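Local coordinates for protein aspartate aminotransferase, cytoplasmic (Schizosaccharomyces pombe 972h-, PDB 6JPK) that catalyses the pyridoxal 5'-phosphate-dependent transfer of an amino group from L-aspartate to 2-oxoglutarate, giving oxaloacetate and L-glutamate, at residues S134-P139 and H190-I195; E329-L334 and I384-L389; P364-F369 and H403-L408; E372-Y377 and V394-Q399. The protein carries 1 engineered substitution. All coordinates share one frame; numbering follows the deposited sequence.

Contact 1 of 4, residues S134-P139 and H190-I195; sequences SNPTWP and HNPTGI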
loop_
_atom_site.group_PDB
_atom_site.type_symbol
_atom_site.label_atom_id
_atom_site.label_comp_id
_atom_site.label_asym_id
_atom_site.label_seq_id
_atom_site.Cartn_x
_atom_site.Cartn_y
_atom_site.Cartn_z
ATOM N N SER A 134 4.373 -19.521 14.444
ATOM C CA SER A 134 5.490 -20.173 15.111
ATOM C C SER A 134 5.947 -19.347 16.316
ATOM O O SER A 134 5.811 -18.120 16.352
ATOM C CB SER A 134 6.660 -20.394 14.142
ATOM O OG SER A 134 7.246 -19.169 13.719
ATOM N N ASN A 135 6.482 -20.042 17.315
ATOM C CA ASN A 135 7.086 -19.389 18.472
ATOM C C ASN A 135 8.587 -19.650 18.458
ATOM O O ASN A 135 9.024 -20.757 18.814
ATOM C CB ASN A 135 6.457 -19.912 19.767
ATOM C CG ASN A 135 6.907 -19.127 20.986
ATOM O OD1 ASN A 135 7.591 -18.108 20.865
ATOM N ND2 ASN A 135 6.516 -19.592 22.163
ATOM N N PRO A 136 9.432 -18.677 18.049
ATOM C CA PRO A 136 9.116 -17.294 17.668
ATOM C C PRO A 136 8.770 -17.101 16.194
ATOM O O PRO A 136 8.958 -18.017 15.383
ATOM C CB PRO A 136 10.425 -16.553 17.978
ATOM C CG PRO A 136 11.477 -17.579 17.609
ATOM C CD PRO A 136 10.890 -18.911 18.059
ATOM N N THR A 137 8.286 -15.912 15.840
ATOM C CA THR A 137 8.083 -15.570 14.438
ATOM C C THR A 137 8.265 -14.069 14.276
ATOM O O THR A 137 8.475 -13.337 15.249
ATOM C CB THR A 137 6.697 -16.004 13.934
ATOM O OG1 THR A 137 6.648 -15.880 12.506
ATOM C CG2 THR A 137 5.592 -15.137 14.551
ATOM N N TRP A 138 8.162 -13.612 13.037
ATOM C CA TRP A 138 8.078 -12.191 12.735
ATOM C C TRP A 138 6.944 -11.557 13.546
ATOM O O TRP A 138 5.787 -11.989 13.417
ATOM C CB TRP A 138 7.841 -12.013 11.238
ATOM C CG TRP A 138 7.844 -10.608 10.775
ATOM C CD1 TRP A 138 8.662 -9.599 11.200
ATOM C CD2 TRP A 138 6.977 -10.038 9.790
ATOM N NE1 TRP A 138 8.357 -8.434 10.534
ATOM C CE2 TRP A 138 7.326 -8.678 9.663
ATOM C CE3 TRP A 138 5.942 -10.549 8.997
ATOM C CZ2 TRP A 138 6.674 -7.820 8.773
ATOM C CZ3 TRP A 138 5.297 -9.695 8.114
ATOM C CH2 TRP A 138 5.666 -8.348 8.012
ATOM N N PRO A 139 7.231 -10.568 14.405
ATOM C CA PRO A 139 6.212 -10.105 15.373
ATOM C C PRO A 139 4.955 -9.525 14.737
ATOM O O PRO A 139 3.888 -9.551 15.366
ATOM C CB PRO A 139 6.959 -9.042 16.195
ATOM C CG PRO A 139 8.429 -9.378 16.008
ATOM C CD PRO A 139 8.528 -9.891 14.592
ATOM N N HIS A 190 13.299 -19.658 7.849
ATOM C CA HIS A 190 12.434 -19.224 8.932
ATOM C C HIS A 190 12.961 -17.947 9.567
ATOM O O HIS A 190 14.151 -17.828 9.876
ATOM C CB HIS A 190 12.315 -20.325 9.990
ATOM C CG HIS A 190 11.432 -19.947 11.134
ATOM N ND1 HIS A 190 11.916 -19.373 12.293
ATOM C CD2 HIS A 190 10.091 -20.037 11.291
ATOM C CE1 HIS A 190 10.912 -19.136 13.115
ATOM N NE2 HIS A 190 9.793 -19.534 12.535
ATOM N N ASN A 191 12.062 -16.987 9.748
ATOM C CA ASN A 191 12.372 -15.715 10.382
ATOM C C ASN A 191 11.698 -15.719 11.744
ATOM O O ASN A 191 10.466 -15.817 11.791
ATOM C CB ASN A 191 11.850 -14.560 9.507
ATOM C CG ASN A 191 12.066 -13.182 10.128
ATOM O OD1 ASN A 191 12.629 -13.050 11.207
ATOM N ND2 ASN A 191 11.630 -12.142 9.422
ATOM N N PRO A 192 12.418 -15.562 12.878
ATOM C CA PRO A 192 13.812 -15.106 12.998
ATOM C C PRO A 192 14.902 -16.166 13.234
ATOM O O PRO A 192 16.041 -15.756 13.373
ATOM C CB PRO A 192 13.734 -14.188 14.220
ATOM C CG PRO A 192 12.733 -14.949 15.143
ATOM C CD PRO A 192 11.730 -15.586 14.188
ATOM N N THR A 193 14.585 -17.467 13.295
ATOM C CA THR A 193 15.590 -18.421 13.777
ATOM C C THR A 193 16.547 -18.881 12.686
ATOM O O THR A 193 17.682 -19.267 12.990
ATOM C CB THR A 193 14.936 -19.672 14.382
ATOM O OG1 THR A 193 14.311 -20.437 13.340
ATOM C CG2 THR A 193 13.923 -19.288 15.445
ATOM N N GLY A 194 16.097 -18.909 11.434
ATOM C CA GLY A 194 16.883 -19.449 10.354
ATOM C C GLY A 194 16.818 -20.953 10.179
ATOM O O GLY A 194 17.343 -21.457 9.177
ATOM N N ILE A 195 16.210 -21.698 11.105
ATOM C CA ILE A 195 16.209 -23.156 11.022
ATOM C C ILE A 195 14.866 -23.603 10.463
ATOM O O ILE A 195 13.807 -23.178 10.944
ATOM C CB ILE A 195 16.537 -23.815 12.383
ATOM C CG1 ILE A 195 16.796 -25.322 12.212
ATOM C CG2 ILE A 195 15.462 -23.558 13.472
ATOM C CD1 ILE A 195 18.052 -25.643 11.424
#
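Thr137 and Asn191 bring the two backbones closest, their CA atoms 5.9 Å apart, and each chain bends through a cis peptide bond, before Pro136 in 134-139 and before Pro192 in 190-195. Across this gap His190 NE2 donates to Ser134 OG at 2.8 Å, with the hydroxyl lying in the imidazole plane. That hydroxyl in turn donates a hydrogen bond to Pro136 O, 2.7 Å from Ser134 OG and approached from above the carbonyl plane, so Ser134 links the ring to the cis-proline turn. A chi1 of 67° sets Ser134 OG between its backbone N and carbonyl carbon, where both partners can be met. The other ring nitrogen, His190 ND1, is 2.8 Å from Thr193 OG1, and this second bond fixes the ring's rotation. With an alanine in place of Ser134, His190 NE2 is likely to lose its acceptor and Pro136 O this donor. Beside these polar bonds the prolines meet obliquely, Pro136 CG 3.8 Å from Pro192 CG, while Thr193 CG2 presses on the same Pro136 CG. Such cis-proline loops after parallel strands are a feature of this aminotransferase family's active site; by similarity Trp138 and Asn191 bind L-aspartate, and Pro192 borders Arg383.

Contact 2 of 4, residues E329-L334 and I384-L389; sequences EMRKRL and ISMAGL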
loop_
_atom_site.group_PDB
_atom_site.type_symbol
_atom_site.label_atom_id
_atom_site.label_comp_id
_atom_site.label_asym_id
_atom_site.label_seq_id
_atom_site.Cartn_x
_atom_site.Cartn_y
_atom_site.Cartn_z
ATOM N N GLU A 329 28.856 -17.872 3.375
ATOM C CA GLU A 329 30.271 -17.726 3.706
ATOM C C GLU A 329 30.458 -17.049 5.062
ATOM O O GLU A 329 31.359 -17.418 5.825
ATOM C CB GLU A 329 30.999 -16.955 2.595
ATOM C CG GLU A 329 32.456 -16.598 2.907
ATOM C CD GLU A 329 33.354 -17.818 3.090
ATOM O OE1 GLU A 329 32.972 -18.928 2.651
ATOM O OE2 GLU A 329 34.454 -17.668 3.675
ATOM N N MET A 330 29.614 -16.064 5.387
ATOM C CA MET A 330 29.698 -15.431 6.698
ATOM C C MET A 330 29.285 -16.399 7.806
ATOM O O MET A 330 29.866 -16.379 8.894
ATOM C CB MET A 330 28.840 -14.164 6.734
ATOM C CG MET A 330 29.434 -12.970 5.953
ATOM S SD MET A 330 31.095 -12.508 6.515
ATOM C CE MET A 330 32.169 -13.278 5.297
ATOM N N ARG A 331 28.284 -17.252 7.552
ATOM C CA ARG A 331 27.916 -18.268 8.538
ATOM C C ARG A 331 29.073 -19.225 8.788
ATOM O O ARG A 331 29.367 -19.581 9.938
ATOM C CB ARG A 331 26.682 -19.040 8.069
ATOM C CG ARG A 331 25.372 -18.267 8.104
ATOM C CD ARG A 331 24.216 -19.123 7.543
ATOM N NE ARG A 331 22.923 -18.449 7.674
ATOM C CZ ARG A 331 22.235 -18.362 8.813
ATOM N NH1 ARG A 331 22.715 -18.892 9.932
ATOM N NH2 ARG A 331 21.069 -17.730 8.843
ATOM N N LYS A 332 29.749 -19.642 7.715
ATOM C CA LYS A 332 30.903 -20.522 7.839
ATOM C C LYS A 332 32.050 -19.840 8.576
ATOM O O LYS A 332 32.697 -20.461 9.426
ATOM C CB LYS A 332 31.354 -20.978 6.450
ATOM C CG LYS A 332 32.671 -21.741 6.445
ATOM C CD LYS A 332 33.164 -22.019 5.015
ATOM C CE LYS A 332 34.500 -22.770 5.025
ATOM N NZ LYS A 332 35.131 -22.857 3.671
ATOM N N ARG A 333 32.324 -18.567 8.262
ATOM C CA ARG A 333 33.405 -17.854 8.944
ATOM C C ARG A 333 33.121 -17.744 10.435
ATOM O O ARG A 333 33.987 -18.029 11.270
ATOM C CB ARG A 333 33.604 -16.454 8.346
ATOM C CG ARG A 333 34.250 -16.388 6.959
ATOM C CD ARG A 333 35.761 -16.671 6.979
ATOM N NE ARG A 333 36.487 -15.771 7.869
ATOM C CZ ARG A 333 36.798 -14.514 7.565
ATOM N NH1 ARG A 333 36.440 -14.012 6.388
ATOM N NH2 ARG A 333 37.467 -13.757 8.434
ATOM N N LEU A 334 31.904 -17.331 10.787
ATOM C CA LEU A 334 31.546 -17.192 12.197
ATOM C C LEU A 334 31.673 -18.524 12.934
ATOM O O LEU A 334 32.319 -18.604 13.985
ATOM C CB LEU A 334 30.124 -16.633 12.319
ATOM C CG LEU A 334 29.643 -16.366 13.740
ATOM C CD1 LEU A 334 30.615 -15.441 14.476
ATOM C CD2 LEU A 334 28.226 -15.787 13.721
ATOM N N ILE A 384 20.488 -12.444 15.214
ATOM C CA ILE A 384 21.333 -11.539 14.445
ATOM C C ILE A 384 20.943 -11.589 12.975
ATOM O O ILE A 384 20.420 -12.585 12.461
ATOM C CB ILE A 384 22.839 -11.837 14.590
ATOM C CG1 ILE A 384 23.174 -13.234 14.066
ATOM C CG2 ILE A 384 23.278 -11.656 16.055
ATOM C CD1 ILE A 384 24.689 -13.470 13.924
ATOM N N SER A 385 21.215 -10.492 12.293
ATOM C CA SER A 385 21.154 -10.467 10.840
ATOM C C SER A 385 22.538 -10.776 10.285
ATOM O O SER A 385 23.511 -10.062 10.579
ATOM C CB SER A 385 20.664 -9.114 10.348
ATOM O OG SER A 385 20.866 -9.015 8.959
ATOM N N MET A 386 22.634 -11.850 9.502
ATOM C CA MET A 386 23.917 -12.195 8.905
ATOM C C MET A 386 24.374 -11.144 7.903
ATOM O O MET A 386 25.570 -11.077 7.599
ATOM C CB MET A 386 23.844 -13.565 8.221
ATOM C CG MET A 386 23.563 -14.747 9.150
ATOM S SD MET A 386 24.841 -15.005 10.404
ATOM C CE MET A 386 26.307 -15.083 9.374
ATOM N N ALA A 387 23.458 -10.312 7.393
ATOM C CA ALA A 387 23.842 -9.326 6.385
ATOM C C ALA A 387 24.769 -8.267 6.959
ATOM O O ALA A 387 25.546 -7.662 6.212
ATOM C CB ALA A 387 22.601 -8.661 5.778
ATOM N N GLY A 388 24.702 -8.032 8.276
ATOM C CA GLY A 388 25.589 -7.065 8.898
ATOM C C GLY A 388 27.024 -7.535 8.996
ATOM O O GLY A 388 27.926 -6.709 9.185
ATOM N N LEU A 389 27.252 -8.842 8.865
ATOM C CA LEU A 389 28.579 -9.427 8.957
ATOM C C LEU A 389 29.270 -9.380 7.598
ATOM O O LEU A 389 28.650 -9.645 6.559
ATOM C CB LEU A 389 28.505 -10.873 9.449
ATOM C CG LEU A 389 28.733 -11.174 10.940
ATOM C CD1 LEU A 389 27.878 -10.299 11.806
ATOM C CD2 LEU A 389 28.433 -12.628 11.221
#
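The guanidinium of Arg331 has Met386 CG on one face, 3.8 Å above the plane and over its centre, and spends its N-H groups on backbone carbonyls: NH1 on Ile350 O, NH2 on Gly355 O and Phe357 O. A buried charge is thus held flat by several acceptors while a thioether chain covers part of it. Met386, bent at its second and third torsions, curls back to lay CE 3.6 Å from Arg331 CG and 3.8 Å from Met330 CB, so that one methyl packs against the helix at two successive residues. A leucine in place of Arg331 would probably leave those carbonyls without their donor and Met386 CG without the flat group beneath it. The helix involved, 310-340, is the long one that in this family runs from the large domain into the small, and here it rests on strand 383-385 and the 3-10 turn that follows, whose start is fastened by an ST turn from Ala387 N to Ser385 OG. Further along the same helix Leu334 CD2 sits 4.0 Å from Leu389 CD2, the two side chains crossing at about a right angle, and 4.2 Å from Ile384 CD1. Met330 CG lies against Leu389 O at 3.5 Å, an oxygen whose polar partner is Arg326.

Contact 3 of 4, residues P364-F369 and H403-L408; sequences PAQVQF and HAVREL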
loop_
_atom_site.group_PDB
_atom_site.type_symbol
_atom_site.label_atom_id
_atom_site.label_comp_id
_atom_site.label_asym_id
_atom_site.label_seq_id
_atom_site.Cartn_x
_atom_site.Cartn_y
_atom_site.Cartn_z
ATOM N N PRO A 364 20.190 -13.133 27.088
ATOM C CA PRO A 364 20.143 -11.667 27.197
ATOM C C PRO A 364 21.361 -11.065 27.875
ATOM O O PRO A 364 21.824 -10.002 27.445
ATOM C CB PRO A 364 18.858 -11.413 28.008
ATOM C CG PRO A 364 18.001 -12.601 27.732
ATOM C CD PRO A 364 18.970 -13.756 27.638
ATOM N N ALA A 365 21.888 -11.698 28.929
ATOM C CA ALA A 365 23.106 -11.183 29.547
ATOM C C ALA A 365 24.273 -11.202 28.560
ATOM O O ALA A 365 25.081 -10.263 28.517
ATOM C CB ALA A 365 23.451 -11.990 30.804
ATOM N N GLN A 366 24.372 -12.259 27.756
ATOM C CA GLN A 366 25.461 -12.354 26.791
ATOM C C GLN A 366 25.314 -11.324 25.681
ATOM O O GLN A 366 26.312 -10.747 25.229
ATOM C CB GLN A 366 25.512 -13.767 26.219
ATOM C CG GLN A 366 25.972 -14.757 27.266
ATOM C CD GLN A 366 25.717 -16.195 26.895
ATOM O OE1 GLN A 366 25.060 -16.488 25.897
ATOM N NE2 GLN A 366 26.243 -17.108 27.706
ATOM N N VAL A 367 24.082 -11.101 25.212
ATOM C CA VAL A 367 23.843 -10.081 24.194
ATOM C C VAL A 367 24.209 -8.705 24.736
ATOM O O VAL A 367 24.867 -7.910 24.056
ATOM C CB VAL A 367 22.378 -10.143 23.714
ATOM C CG1 VAL A 367 22.093 -9.010 22.727
ATOM C CG2 VAL A 367 22.079 -11.512 23.089
ATOM N N GLN A 368 23.807 -8.413 25.979
ATOM C CA GLN A 368 24.139 -7.123 26.586
ATOM C C GLN A 368 25.649 -6.967 26.760
ATOM O O GLN A 368 26.190 -5.874 26.582
ATOM C CB GLN A 368 23.422 -6.972 27.937
ATOM C CG GLN A 368 23.604 -5.608 28.589
ATOM C CD GLN A 368 22.890 -4.501 27.826
ATOM O OE1 GLN A 368 21.923 -4.747 27.103
ATOM N NE2 GLN A 368 23.378 -3.275 27.972
ATOM N N PHE A 369 26.337 -8.050 27.134
ATOM C CA PHE A 369 27.794 -8.020 27.224
ATOM C C PHE A 369 28.416 -7.688 25.868
ATOM O O PHE A 369 29.334 -6.863 25.782
ATOM C CB PHE A 369 28.284 -9.374 27.740
ATOM C CG PHE A 369 29.767 -9.439 28.044
ATOM C CD1 PHE A 369 30.680 -9.787 27.054
ATOM C CD2 PHE A 369 30.237 -9.210 29.335
ATOM C CE1 PHE A 369 32.049 -9.874 27.339
ATOM C CE2 PHE A 369 31.599 -9.293 29.633
ATOM C CZ PHE A 369 32.504 -9.624 28.633
ATOM N N HIS A 403 34.037 -14.416 23.999
ATOM C CA HIS A 403 34.231 -13.815 25.315
ATOM C C HIS A 403 32.936 -13.844 26.126
ATOM O O HIS A 403 32.932 -14.212 27.306
ATOM C CB HIS A 403 34.740 -12.387 25.140
ATOM C CG HIS A 403 35.243 -11.753 26.395
ATOM N ND1 HIS A 403 35.833 -10.507 26.408
ATOM C CD2 HIS A 403 35.244 -12.186 27.679
ATOM C CE1 HIS A 403 36.174 -10.199 27.649
ATOM N NE2 HIS A 403 35.822 -11.199 28.440
ATOM N N ALA A 404 31.823 -13.460 25.501
ATOM C CA ALA A 404 30.544 -13.386 26.204
ATOM C C ALA A 404 30.124 -14.752 26.747
ATOM O O ALA A 404 29.698 -14.873 27.902
ATOM C CB ALA A 404 29.469 -12.823 25.271
ATOM N N VAL A 405 30.242 -15.793 25.929
ATOM C CA VAL A 405 29.822 -17.122 26.354
ATOM C C VAL A 405 30.735 -17.656 27.456
ATOM O O VAL A 405 30.263 -18.253 28.432
ATOM C CB VAL A 405 29.772 -18.068 25.144
ATOM C CG1 VAL A 405 29.629 -19.535 25.598
ATOM C CG2 VAL A 405 28.623 -17.662 24.241
ATOM N N ARG A 406 32.049 -17.451 27.326
ATOM C CA ARG A 406 32.977 -17.913 28.353
ATOM C C ARG A 406 32.775 -17.164 29.662
ATOM O O ARG A 406 32.919 -17.742 30.744
ATOM C CB ARG A 406 34.421 -17.742 27.882
ATOM C CG ARG A 406 34.864 -18.747 26.852
ATOM C CD ARG A 406 36.233 -18.382 26.320
ATOM N NE ARG A 406 36.746 -19.366 25.363
ATOM C CZ ARG A 406 37.348 -20.496 25.717
ATOM N NH1 ARG A 406 37.482 -20.794 27.003
ATOM N NH2 ARG A 406 37.803 -21.335 24.797
ATOM N N GLU A 407 32.485 -15.869 29.580
ATOM C CA GLU A 407 32.378 -15.050 30.776
ATOM C C GLU A 407 31.054 -15.265 31.500
ATOM O O GLU A 407 31.015 -15.214 32.734
ATOM C CB GLU A 407 32.555 -13.579 30.399
ATOM C CG GLU A 407 32.411 -12.586 31.540
ATOM C CD GLU A 407 33.518 -12.684 32.577
ATOM O OE1 GLU A 407 34.539 -13.368 32.325
ATOM O OE2 GLU A 407 33.356 -12.070 33.656
ATOM N N LEU A 408 29.976 -15.534 30.763
ATOM C CA LEU A 408 28.618 -15.554 31.312
ATOM C C LEU A 408 27.892 -16.842 30.932
ATOM O O LEU A 408 26.881 -16.809 30.221
ATOM C CB LEU A 408 27.826 -14.341 30.826
ATOM C CG LEU A 408 28.395 -12.935 31.023
ATOM C CD1 LEU A 408 27.441 -11.884 30.453
ATOM C CD2 LEU A 408 28.674 -12.658 32.487
#
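Phe369 drives the edge of its ring onto the face of His403, its CZ standing over the centre of the imidazole, with CZ 3.7 Å from His403 NE2. The ring centroids are 4.9 Å apart and the planes meet at 74°, a T-shaped pair in which the phenyl supplies the C-H edge. With CG anti to the backbone N (chi1 -173°), Phe369 reaches across to the neighbouring helix, where CD1 rests on Ala404 CB at 3.7 Å and CE2 touches Glu407 CG. A hydrogen bond between His403 ND1 and Tyr374 OH may steady the face that Phe369 meets. These are two helices of the small domain, 364-374 and 394-407; the axes of segments 364-369 and 403-407 approach to 9.0 Å, with 134° between their N-to-C directions. The small side chain of Ala404 probably allows this approach; its CA lies nearest that of Gln366. On the other flank Gln366, extended beyond CG, sends NE2 to Leu408 O at 2.6 Å, the donor lying above the carbonyl plane and the N-H not pointing straight at the oxygen. The remaining amide atom, OE1, accepts from Thr363 N, so each end of this buried amide has a hydrogen-bond partner. Leu408, just past the end of its helix, folds its CD1 back between Ala365 CB, at 4.0 Å, and Phe369 CB, at 3.8 Å.

Contact 4 of 4, residues E372-Y377 and V394-Q399; sequences ERYHLY and VEHVAQ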
loop_
_atom_site.group_PDB
_atom_site.type_symbol
_atom_site.label_atom_id
_atom_site.label_comp_id
_atom_site.label_asym_id
_atom_site.label_seq_id
_atom_site.Cartn_x
_atom_site.Cartn_y
_atom_site.Cartn_z
ATOM N N GLU A 372 27.891 -3.886 25.256
ATOM C CA GLU A 372 28.666 -2.942 26.056
ATOM C C GLU A 372 30.168 -3.082 25.833
ATOM O O GLU A 372 30.892 -2.082 25.837
ATOM C CB GLU A 372 28.329 -3.125 27.541
ATOM C CG GLU A 372 26.925 -2.652 27.876
ATOM C CD GLU A 372 26.526 -2.928 29.311
ATOM O OE1 GLU A 372 27.398 -3.305 30.126
ATOM O OE2 GLU A 372 25.326 -2.772 29.620
ATOM N N ARG A 373 30.669 -4.302 25.655
ATOM C CA ARG A 373 32.111 -4.497 25.540
ATOM C C ARG A 373 32.609 -4.594 24.102
ATOM O O ARG A 373 33.800 -4.377 23.865
ATOM C CB ARG A 373 32.539 -5.755 26.304
ATOM C CG ARG A 373 32.141 -5.740 27.788
ATOM C CD ARG A 373 33.123 -4.931 28.615
ATOM N NE ARG A 373 34.480 -5.470 28.507
ATOM C CZ ARG A 373 34.993 -6.418 29.295
ATOM N NH1 ARG A 373 34.267 -6.951 30.276
ATOM N NH2 ARG A 373 36.240 -6.837 29.099
ATOM N N TYR A 374 31.746 -4.934 23.140
ATOM C CA TYR A 374 32.169 -5.031 21.747
ATOM C C TYR A 374 31.319 -4.197 20.797
ATOM O O TYR A 374 31.553 -4.241 19.579
ATOM C CB TYR A 374 32.177 -6.504 21.302
ATOM C CG TYR A 374 33.244 -7.309 22.021
ATOM C CD1 TYR A 374 33.014 -7.830 23.293
ATOM C CD2 TYR A 374 34.495 -7.526 21.436
ATOM C CE1 TYR A 374 33.996 -8.558 23.967
ATOM C CE2 TYR A 374 35.491 -8.251 22.103
ATOM C CZ TYR A 374 35.230 -8.763 23.367
ATOM O OH TYR A 374 36.203 -9.484 24.025
ATOM N N HIS A 375 30.342 -3.445 21.315
ATOM C CA HIS A 375 29.551 -2.500 20.529
ATOM C C HIS A 375 28.823 -3.196 19.384
ATOM O O HIS A 375 28.700 -2.651 18.282
ATOM C CB HIS A 375 30.438 -1.360 20.025
ATOM C CG HIS A 375 31.284 -0.777 21.109
ATOM N ND1 HIS A 375 30.814 0.187 21.974
ATOM C CD2 HIS A 375 32.527 -1.097 21.540
ATOM C CE1 HIS A 375 31.755 0.478 22.857
ATOM N NE2 HIS A 375 32.804 -0.289 22.617
ATOM N N LEU A 376 28.355 -4.416 19.645
ATOM C CA LEU A 376 27.499 -5.158 18.726
ATOM C C LEU A 376 26.053 -4.937 19.124
ATOM O O LEU A 376 25.697 -5.143 20.290
ATOM C CB LEU A 376 27.793 -6.657 18.756
ATOM C CG LEU A 376 29.247 -7.084 18.649
ATOM C CD1 LEU A 376 29.289 -8.584 18.576
ATOM C CD2 LEU A 376 29.899 -6.453 17.419
ATOM N N TYR A 377 25.220 -4.565 18.150
ATOM C CA TYR A 377 23.827 -4.208 18.390
ATOM C C TYR A 377 22.912 -5.233 17.714
ATOM O O TYR A 377 22.840 -5.299 16.483
ATOM C CB TYR A 377 23.569 -2.777 17.907
ATOM C CG TYR A 377 24.240 -1.788 18.846
ATOM C CD1 TYR A 377 25.608 -1.489 18.739
ATOM C CD2 TYR A 377 23.522 -1.213 19.881
ATOM C CE1 TYR A 377 26.210 -0.612 19.628
ATOM C CE2 TYR A 377 24.103 -0.347 20.756
ATOM C CZ TYR A 377 25.439 -0.052 20.639
ATOM O OH TYR A 377 25.977 0.810 21.558
ATOM N N VAL A 394 33.794 -9.798 10.928
ATOM C CA VAL A 394 33.330 -11.108 11.380
ATOM C C VAL A 394 34.236 -11.675 12.474
ATOM O O VAL A 394 33.763 -12.376 13.379
ATOM C CB VAL A 394 33.179 -12.083 10.190
ATOM C CG1 VAL A 394 34.513 -12.343 9.499
ATOM C CG2 VAL A 394 32.544 -13.399 10.652
ATOM N N GLU A 395 35.532 -11.363 12.442
ATOM C CA GLU A 395 36.412 -11.827 13.510
ATOM C C GLU A 395 36.157 -11.069 14.812
ATOM O O GLU A 395 36.200 -11.654 15.899
ATOM C CB GLU A 395 37.871 -11.685 13.076
ATOM C CG GLU A 395 38.700 -12.917 13.364
ATOM C CD GLU A 395 38.181 -14.155 12.640
ATOM O OE1 GLU A 395 37.795 -14.052 11.450
ATOM O OE2 GLU A 395 38.159 -15.235 13.271
ATOM N N HIS A 396 35.908 -9.764 14.722
ATOM C CA HIS A 396 35.475 -9.008 15.891
ATOM C C HIS A 396 34.207 -9.613 16.502
ATOM O O HIS A 396 34.108 -9.753 17.725
ATOM C CB HIS A 396 35.269 -7.547 15.488
ATOM C CG HIS A 396 34.744 -6.665 16.587
ATOM N ND1 HIS A 396 35.503 -6.298 17.676
ATOM C CD2 HIS A 396 33.543 -6.054 16.743
ATOM C CE1 HIS A 396 34.791 -5.507 18.462
ATOM N NE2 HIS A 396 33.595 -5.345 17.918
ATOM N N VAL A 397 33.246 -10.019 15.663
ATOM C CA VAL A 397 32.002 -10.608 16.164
ATOM C C VAL A 397 32.259 -11.957 16.838
ATOM O O VAL A 397 31.738 -12.237 17.929
ATOM C CB VAL A 397 30.974 -10.737 15.026
ATOM C CG1 VAL A 397 29.733 -11.545 15.493
ATOM C CG2 VAL A 397 30.577 -9.353 14.524
ATOM N N ALA A 398 33.045 -12.824 16.194
ATOM C CA ALA A 398 33.392 -14.106 16.805
ATOM C C ALA A 398 34.093 -13.919 18.150
ATOM O O ALA A 398 33.812 -14.643 19.113
ATOM C CB ALA A 398 34.284 -14.914 15.865
ATOM N N GLN A 399 35.020 -12.967 18.226
ATOM C CA GLN A 399 35.736 -12.736 19.475
ATOM C C GLN A 399 34.782 -12.293 20.576
ATOM O O GLN A 399 34.928 -12.707 21.731
ATOM C CB GLN A 399 36.833 -11.692 19.265
ATOM C CG GLN A 399 37.994 -12.158 18.387
ATOM C CD GLN A 399 39.045 -12.945 19.157
ATOM O OE1 GLN A 399 39.080 -12.922 20.394
ATOM N NE2 GLN A 399 39.913 -13.646 18.427
#
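Tyr374 and His396 face each other with CA atoms 7.8 Å apart, and Leu376 and Val397 do so at 7.5 Å. Between the first two residues of 372-377 that take part, the chain leaves helix 364-374 through His375, which has positive phi, and then enters the short strand 376-377; helix 394-407 begins opposite. This turn presents the carbonyl of Tyr374 at the end of its helix, and His396 takes it up: NE2 donates to Tyr374 O at 2.9 Å with an N-H...O angle of 157°. The donor lies in the carbonyl plane, on a lone pair, and the oxygen sits near the plane of the imidazole, at its edge. CG of His396 stands anti to the backbone N (chi1 177°), which carries the ring away from its own helix and across the gap. The neighbouring ring atom, CE1, meets the edge of the tyrosine ring 3.6 Å from Tyr374 CD2; the two rings are tilted to each other rather than stacked. On the other side of the hydrogen bond Leu376 CD2 touches His396 CD2 at 3.7 Å and also Val397 CG2 at 4.2 Å, so the imidazole is flanked by an aromatic ring and a leucine methyl. The phenol of Tyr374 finds its polar partner further along the second helix, at His403. A carbonyl at a helix C-terminus carries the negative end of the helix dipole, which would probably favour keeping a proton on His396 NE2.

Along the chain, contact 1 closes before the others begin. It joins the end of strand 131-135 to the loop that follows strand 182-186 in the main mixed sheet, its centre about 17 Å from that of contact 2, and it touches none of the other three. Those are linked: contacts 2 and 4, centres about 12 Å apart, join by the salt bridge of Arg333 with Glu395; contacts 3 and 4, centres about 11 Å apart, share helices 364-374 and 394-407. Contact 4 is nested inside contact 3's loop, and contact 2 crosses both. Contacts 2 to 4 tie together parts of the small domain; contact 1 holds residues that bind L-aspartate by similarity, and contacts 3 and 4 lie away from that site.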